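Local coordinates for uncharacterized protein (Arthrobacter sp., PDB 3KOP) that is of unknown function but adopts a cyclophilin-like fold and assembles from several copies of the same chain, at residues F[89-100]-F[128-139]. Sequence-based numbering, arbitrary orientation.
Sequences TVTPIPGDVCYF and DLAVFYGRNNLL
Pro-92 sets its CG over one face of the Phe-132 ring, with CB beside it, a CH-pi contact in which CG stands 3.5 Å from the ring centroid, 16° off its normal. Phe-132 CG is anti to its own carbonyl carbon (chi1 -71°), which swings the ring back beneath the proline, and Cys-98 SG meets it obliquely, 3.9 Å from Phe-132 CE2. A leucine here would probably leave Pro-92 without its aromatic bed and Cys-98 without its sulfur-aromatic partner. The Pro-92 carbonyl is gripped twice: Asn-137 ND2 donates to Pro-92 O from above the carbonyl plane at 2.9 Å, and a water bridges it to Asn-137 N. The same ND2 also donates to Gly-134 O, so both amide hydrogens are used and the amide is fixed in rotation. Beyond Pro-92, Leu-139 reaches across to Phe-100, its CD2 3.7 Å from Phe-100 CZ, while Ala-130 CB abuts the edge of that ring. At the turn, Arg-135 forms a salt bridge with Asp-96 of a second subunit. Beneath these side chains, strands 96-100 and 128-132 pair antiparallel, Cys-98 and Ala-130 exchanging two backbone bonds. Strand 145-157 flanks the first strand and 70-76 the second, placing this ladder mid-sheet.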
loop_
_atom_site.group_PDB
_atom_site.type_symbol
_atom_site.label_atom_id
_atom_site.label_comp_id
_atom_site.label_asym_id
_atom_site.label_seq_id
_atom_site.Cartn_x
_atom_site.Cartn_y
_atom_site.Cartn_z
ATOM N N THR F 89 7.017 12.357 -5.478
ATOM C CA THR F 89 6.504 11.101 -5.977
ATOM C C THR F 89 6.812 9.942 -5.004
ATOM O O THR F 89 7.818 9.959 -4.253
ATOM C CB THR F 89 7.090 10.782 -7.384
ATOM O OG1 THR F 89 6.387 9.681 -7.972
ATOM C CG2 THR F 89 8.586 10.475 -7.268
ATOM N N VAL F 90 5.929 8.943 -5.010
ATOM C CA VAL F 90 6.310 7.624 -4.493
ATOM C C VAL F 90 6.361 6.575 -5.589
ATOM O O VAL F 90 6.590 5.395 -5.307
ATOM C CB VAL F 90 5.444 7.150 -3.324
ATOM C CG1 VAL F 90 5.750 8.062 -2.076
ATOM C CG2 VAL F 90 3.933 7.132 -3.695
ATOM N N THR F 91 6.149 7.023 -6.830
ATOM C CA THR F 91 6.152 6.207 -8.013
ATOM C C THR F 91 7.117 6.842 -9.016
ATOM O O THR F 91 6.684 7.303 -10.061
ATOM C CB THR F 91 4.721 6.093 -8.644
ATOM O OG1 THR F 91 4.166 7.393 -8.892
ATOM C CG2 THR F 91 3.769 5.323 -7.721
ATOM N N PRO F 92 8.433 6.845 -8.701
ATOM C CA PRO F 92 9.351 7.442 -9.644
ATOM C C PRO F 92 9.449 6.681 -10.967
ATOM O O PRO F 92 9.315 5.439 -11.012
ATOM C CB PRO F 92 10.681 7.422 -8.898
ATOM C CG PRO F 92 10.576 6.302 -7.944
ATOM C CD PRO F 92 9.143 6.191 -7.589
ATOM N N ILE F 93 9.704 7.433 -12.031
ATOM C CA ILE F 93 9.685 6.906 -13.389
ATOM C C ILE F 93 11.037 7.064 -14.078
ATOM O O ILE F 93 11.906 7.788 -13.570
ATOM C CB ILE F 93 8.593 7.583 -14.205
ATOM C CG1 ILE F 93 8.983 9.021 -14.554
ATOM C CG2 ILE F 93 7.283 7.519 -13.447
ATOM C CD1 ILE F 93 7.936 9.721 -15.503
ATOM N N PRO F 94 11.236 6.351 -15.226
ATOM C CA PRO F 94 12.552 6.430 -15.849
ATOM C C PRO F 94 12.904 7.883 -16.155
ATOM O O PRO F 94 12.077 8.629 -16.634
ATOM C CB PRO F 94 12.386 5.630 -17.147
ATOM C CG PRO F 94 11.278 4.660 -16.855
ATOM C CD PRO F 94 10.356 5.408 -15.933
ATOM N N GLY F 95 14.112 8.259 -15.833
ATOM C CA GLY F 95 14.591 9.611 -16.034
ATOM C C GLY F 95 14.430 10.555 -14.873
ATOM O O GLY F 95 15.011 11.621 -14.892
ATOM N N ASP F 96 13.640 10.208 -13.868
ATOM C CA ASP F 96 13.496 11.061 -12.687
ATOM C C ASP F 96 14.800 11.181 -11.908
ATOM O O ASP F 96 15.574 10.195 -11.730
ATOM C CB ASP F 96 12.513 10.507 -11.675
ATOM C CG ASP F 96 11.073 10.725 -12.024
ATOM O OD1 ASP F 96 10.730 11.544 -12.908
ATOM O OD2 ASP F 96 10.261 10.052 -11.336
ATOM N N VAL F 97 15.001 12.381 -11.411
ATOM C CA VAL F 97 16.070 12.671 -10.490
ATOM C C VAL F 97 15.443 13.226 -9.245
ATOM O O VAL F 97 14.683 14.227 -9.280
ATOM C CB VAL F 97 17.156 13.629 -11.076
ATOM C CG1 VAL F 97 18.311 13.762 -10.090
ATOM C CG2 VAL F 97 17.643 13.159 -12.448
ATOM N N CYS F 98 15.716 12.559 -8.123
ATOM C CA CYS F 98 15.032 12.850 -6.864
ATOM C C CYS F 98 15.942 13.339 -5.738
ATOM O O CYS F 98 17.116 12.965 -5.661
ATOM C CB CYS F 98 14.311 11.599 -6.388
ATOM S SG CYS F 98 12.853 11.191 -7.376
ATOM N N TYR F 99 15.353 14.121 -4.845
ATOM C CA TYR F 99 16.005 14.652 -3.657
ATOM C C TYR F 99 15.200 14.197 -2.445
ATOM O O TYR F 99 13.976 14.396 -2.394
ATOM C CB TYR F 99 16.031 16.171 -3.747
ATOM C CG TYR F 99 16.685 16.973 -2.621
ATOM C CD1 TYR F 99 16.167 16.981 -1.325
ATOM C CD2 TYR F 99 17.737 17.809 -2.878
ATOM C CE1 TYR F 99 16.724 17.759 -0.348
ATOM C CE2 TYR F 99 18.304 18.589 -1.903
ATOM C CZ TYR F 99 17.818 18.549 -0.636
ATOM O OH TYR F 99 18.370 19.366 0.346
ATOM N N PHE F 100 15.901 13.607 -1.472
ATOM C CA PHE F 100 15.328 13.236 -0.187
ATOM C C PHE F 100 16.161 13.840 0.932
ATOM O O PHE F 100 17.417 13.803 0.886
ATOM C CB PHE F 100 15.385 11.716 0.046
ATOM C CG PHE F 100 14.827 10.879 -1.080
ATOM C CD1 PHE F 100 15.602 10.572 -2.216
ATOM C CD2 PHE F 100 13.556 10.329 -0.984
ATOM C CE1 PHE F 100 15.103 9.768 -3.223
ATOM C CE2 PHE F 100 13.059 9.490 -2.005
ATOM C CZ PHE F 100 13.817 9.234 -3.112
ATOM N N ASP F 128 19.956 12.512 0.058
ATOM C CA ASP F 128 19.983 11.398 -0.903
ATOM C C ASP F 128 19.626 11.995 -2.247
ATOM O O ASP F 128 18.539 12.534 -2.409
ATOM C CB ASP F 128 18.961 10.354 -0.461
ATOM C CG ASP F 128 18.873 9.152 -1.352
ATOM O OD1 ASP F 128 19.051 9.243 -2.603
ATOM O OD2 ASP F 128 18.544 8.070 -0.785
ATOM N N LEU F 129 20.563 11.931 -3.191
ATOM C CA LEU F 129 20.341 12.334 -4.568
ATOM C C LEU F 129 20.289 11.080 -5.420
ATOM O O LEU F 129 21.255 10.310 -5.456
ATOM C CB LEU F 129 21.431 13.285 -5.068
ATOM C CG LEU F 129 21.529 14.599 -4.278
ATOM C CD1 LEU F 129 22.840 15.419 -4.652
ATOM C CD2 LEU F 129 20.275 15.430 -4.454
ATOM N N ALA F 130 19.145 10.882 -6.075
ATOM C CA ALA F 130 18.815 9.611 -6.713
ATOM C C ALA F 130 18.432 9.766 -8.170
ATOM O O ALA F 130 17.790 10.744 -8.566
ATOM C CB ALA F 130 17.675 8.868 -5.928
ATOM N N VAL F 131 18.812 8.755 -8.946
ATOM C CA VAL F 131 18.501 8.645 -10.343
ATOM C C VAL F 131 17.699 7.361 -10.550
ATOM O O VAL F 131 18.123 6.284 -10.140
ATOM C CB VAL F 131 19.797 8.572 -11.183
ATOM C CG1 VAL F 131 19.509 8.181 -12.642
ATOM C CG2 VAL F 131 20.516 9.914 -11.128
ATOM N N PHE F 132 16.537 7.500 -11.172
ATOM C CA PHE F 132 15.747 6.349 -11.552
ATOM C C PHE F 132 15.928 6.021 -13.025
ATOM O O PHE F 132 15.744 6.874 -13.895
ATOM C CB PHE F 132 14.302 6.575 -11.142
ATOM C CG PHE F 132 14.132 6.500 -9.695
ATOM C CD1 PHE F 132 13.893 5.270 -9.085
ATOM C CD2 PHE F 132 14.281 7.622 -8.922
ATOM C CE1 PHE F 132 13.741 5.188 -7.716
ATOM C CE2 PHE F 132 14.175 7.543 -7.550
ATOM C CZ PHE F 132 13.885 6.338 -6.949
ATOM N N TYR F 133 16.388 4.808 -13.287
ATOM C CA TYR F 133 16.806 4.417 -14.646
ATOM C C TYR F 133 15.857 3.451 -15.309
ATOM O O TYR F 133 16.031 3.151 -16.465
ATOM C CB TYR F 133 18.221 3.850 -14.646
ATOM C CG TYR F 133 18.413 2.551 -13.905
ATOM C CD1 TYR F 133 18.286 1.330 -14.556
ATOM C CD2 TYR F 133 18.773 2.543 -12.544
ATOM C CE1 TYR F 133 18.477 0.114 -13.876
ATOM C CE2 TYR F 133 18.973 1.345 -11.861
ATOM C CZ TYR F 133 18.826 0.135 -12.540
ATOM O OH TYR F 133 19.032 -1.041 -11.879
ATOM N N GLY F 134 14.854 2.970 -14.584
ATOM C CA GLY F 134 13.837 2.048 -15.123
ATOM C C GLY F 134 12.497 2.356 -14.477
ATOM O O GLY F 134 12.377 3.332 -13.702
ATOM N N ARG F 135 11.492 1.529 -14.752
ATOM C CA ARG F 135 10.120 1.780 -14.328
ATOM C C ARG F 135 9.660 0.780 -13.246
ATOM O O ARG F 135 10.421 -0.082 -12.813
ATOM C CB ARG F 135 9.130 1.740 -15.517
ATOM C CG ARG F 135 9.041 0.384 -16.251
ATOM C CD ARG F 135 7.926 0.409 -17.308
ATOM N NE ARG F 135 6.636 0.592 -16.650
ATOM C CZ ARG F 135 5.582 1.183 -17.202
ATOM N NH1 ARG F 135 5.647 1.658 -18.464
ATOM N NH2 ARG F 135 4.457 1.335 -16.491
ATOM N N ASN F 136 8.401 0.951 -12.831
ATOM C CA ASN F 136 7.724 0.057 -11.903
ATOM C C ASN F 136 8.463 0.041 -10.549
ATOM O O ASN F 136 8.790 -1.003 -10.020
ATOM C CB ASN F 136 7.559 -1.353 -12.509
ATOM C CG ASN F 136 6.555 -1.376 -13.642
ATOM O OD1 ASN F 136 5.974 -0.317 -13.998
ATOM N ND2 ASN F 136 6.335 -2.575 -14.229
ATOM N N ASN F 137 8.743 1.240 -10.042
ATOM C CA ASN F 137 9.458 1.441 -8.767
ATOM C C ASN F 137 8.474 1.928 -7.729
ATOM O O ASN F 137 7.567 2.702 -8.060
ATOM C CB ASN F 137 10.515 2.532 -8.942
ATOM C CG ASN F 137 11.357 2.342 -10.185
ATOM O OD1 ASN F 137 12.135 1.383 -10.304
ATOM N ND2 ASN F 137 11.209 3.258 -11.117
ATOM N N LEU F 138 8.638 1.514 -6.475
ATOM C CA LEU F 138 7.857 2.075 -5.371
ATOM C C LEU F 138 8.778 2.575 -4.276
ATOM O O LEU F 138 9.694 1.855 -3.815
ATOM C CB LEU F 138 6.888 1.024 -4.822
ATOM C CG LEU F 138 5.748 0.581 -5.722
ATOM C CD1 LEU F 138 5.138 -0.734 -5.152
ATOM C CD2 LEU F 138 4.673 1.706 -5.762
ATOM N N LEU F 139 8.551 3.821 -3.877
ATOM C CA LEU F 139 9.314 4.457 -2.819
ATOM C C LEU F 139 8.662 4.145 -1.480
ATOM O O LEU F 139 7.954 4.959 -0.841
ATOM C CB LEU F 139 9.484 5.954 -3.072
ATOM C CG LEU F 139 10.697 6.295 -3.977
ATOM C CD1 LEU F 139 10.656 7.739 -4.418
ATOM C CD2 LEU F 139 12.043 5.998 -3.240
HETATM O O HOH W 1 7.282 3.710 -10.627
#